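Local coordinates for protein transcriptional regulator, TetR family (Agrobacterium tumefaciens, PDB 2G7S) that probably binds operator DNA as a dimeric TetR-family transcriptional regulator, perhaps in response to a small ligand, at residues S132-T136 and A154-E159. Numbering follows the deposited sequence.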
# COMPACT_ATOMS: atom_id res chain seq x y z
N SER A 132 -2.45 13.40 -7.34
CA SER A 132 -1.85 14.44 -6.49
C SER A 132 -2.16 15.83 -7.06
O SER A 132 -2.50 16.76 -6.31
CB SER A 132 -0.33 14.23 -6.42
OG SER A 132 0.19 15.25 -5.56
N ASP A 133 -2.09 16.00 -8.40
CA ASP A 133 -2.39 17.28 -8.99
C ASP A 133 -3.84 17.67 -8.69
O ASP A 133 -4.12 18.89 -8.47
CB ASP A 133 -2.17 17.24 -10.51
CG ASP A 133 -0.71 17.19 -10.93
OD1 ASP A 133 0.20 17.32 -10.09
OD2 ASP A 133 -0.53 17.02 -12.17
N TRP A 134 -4.76 16.72 -8.87
CA TRP A 134 -6.17 17.04 -8.62
C TRP A 134 -6.40 17.45 -7.19
O TRP A 134 -7.06 18.47 -6.90
CB TRP A 134 -7.08 15.84 -9.00
CG TRP A 134 -8.54 16.16 -8.80
CD1 TRP A 134 -9.30 16.93 -9.66
CD2 TRP A 134 -9.43 15.77 -7.73
NE1 TRP A 134 -10.58 17.06 -9.17
CE2 TRP A 134 -10.69 16.35 -7.99
CE3 TRP A 134 -9.28 15.00 -6.59
CZ2 TRP A 134 -11.80 16.15 -7.16
CZ3 TRP A 134 -10.42 14.81 -5.75
CH2 TRP A 134 -11.63 15.41 -6.05
N LEU A 135 -5.92 16.64 -6.26
CA LEU A 135 -6.11 16.97 -4.83
C LEU A 135 -5.47 18.34 -4.51
O LEU A 135 -6.00 19.10 -3.70
CB LEU A 135 -5.45 15.86 -3.96
CG LEU A 135 -6.18 14.52 -4.02
CD1 LEU A 135 -5.26 13.48 -3.39
CD2 LEU A 135 -7.53 14.58 -3.25
N THR A 136 -4.31 18.60 -5.09
CA THR A 136 -3.63 19.88 -4.83
C THR A 136 -4.52 21.02 -5.28
O THR A 136 -4.69 22.01 -4.57
CB THR A 136 -2.25 19.93 -5.59
OG1 THR A 136 -1.37 18.94 -5.05
CG2 THR A 136 -1.57 21.33 -5.47
N ALA A 154 -0.47 23.43 -0.21
CA ALA A 154 -1.53 22.56 -0.74
C ALA A 154 -0.93 21.27 -1.29
O ALA A 154 -1.49 20.19 -1.03
CB ALA A 154 -2.29 23.27 -1.83
N ARG A 155 0.17 21.36 -2.04
CA ARG A 155 0.76 20.09 -2.58
C ARG A 155 1.20 19.15 -1.45
O ARG A 155 0.97 17.93 -1.52
CB ARG A 155 1.98 20.42 -3.44
CG ARG A 155 2.78 19.20 -3.90
CD ARG A 155 2.00 18.40 -4.88
NE ARG A 155 2.00 19.09 -6.18
CZ ARG A 155 1.45 18.60 -7.31
NH1 ARG A 155 0.77 17.43 -7.30
NH2 ARG A 155 1.58 19.27 -8.45
N ALA A 156 1.82 19.69 -0.39
CA ALA A 156 2.25 18.78 0.68
C ALA A 156 1.05 18.12 1.36
O ALA A 156 1.07 16.91 1.69
CB ALA A 156 3.06 19.54 1.75
N ASN A 157 -0.04 18.89 1.50
CA ASN A 157 -1.26 18.29 2.06
C ASN A 157 -1.90 17.28 1.11
O ASN A 157 -2.48 16.29 1.58
CB ASN A 157 -2.23 19.38 2.45
CG ASN A 157 -1.86 19.97 3.81
OD1 ASN A 157 -2.25 19.45 4.85
ND2 ASN A 157 -1.05 21.06 3.79
N ALA A 158 -1.85 17.55 -0.18
CA ALA A 158 -2.36 16.57 -1.16
C ALA A 158 -1.59 15.25 -1.07
O ALA A 158 -2.16 14.16 -1.16
CB ALA A 158 -2.17 17.13 -2.59
N GLU A 159 -0.26 15.34 -0.95
CA GLU A 159 0.54 14.15 -0.84
C GLU A 159 0.23 13.37 0.43
O GLU A 159 0.16 12.11 0.40
CB GLU A 159 2.03 14.51 -0.91
CG GLU A 159 2.52 14.96 -2.29
CD GLU A 159 2.61 13.79 -3.28
OE1 GLU A 159 3.03 12.68 -2.86
OE2 GLU A 159 2.34 14.05 -4.45
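R155 leaves its helix with CG trans to the backbone N (chi1 172°), and bends at chi2 and chi3 then fold its chain back across T136 toward S132 and D133. S132 turns its hydroxyl out in the same trans sense, which sets OG between the guanidinium and the carboxylate of E159. S132 OG is thereby gripped twice: it accepts from R155 NH1 at 2.8 Å, lying almost in the guanidinium plane, and donates to E159 OE2 at 2.7 Å, meeting that oxygen on its anti side but tilted well out of the carboxylate plane. The salt bridge is end-on, and both nitrogens go to one oxygen: D133 OD1 takes NH1 (2.8 Å) and NH2 (2.9 Å) of R155. The carboxylate and guanidinium planes stand 62° apart; NH1 meets the anti lone pair of OD1, whereas NH2 comes from above the carboxylate plane. These groups join helix 118-144 to helix 154-173 in the all-helical C-terminal domain, which in TetR relatives binds the ligand and forms the dimer; the short segments pass 8.3 Å apart at 124°. Such spacing suits the small A158, whose CB packs 3.8 Å from L135 CB and 3.2 Å from T136 OG1. T136 OG1 also sits over one face of the R155 guanidinium and donates to S132 O (2.8 Å) from above the carbonyl plane, a carbonyl that also takes the helical bond from T136 N. Farther along, A154 CB rests near T136 CG2. E159 extends the polar chain across the dimer, since its OE1 is hydrogen-bonded to H175 NE2 of the second subunit.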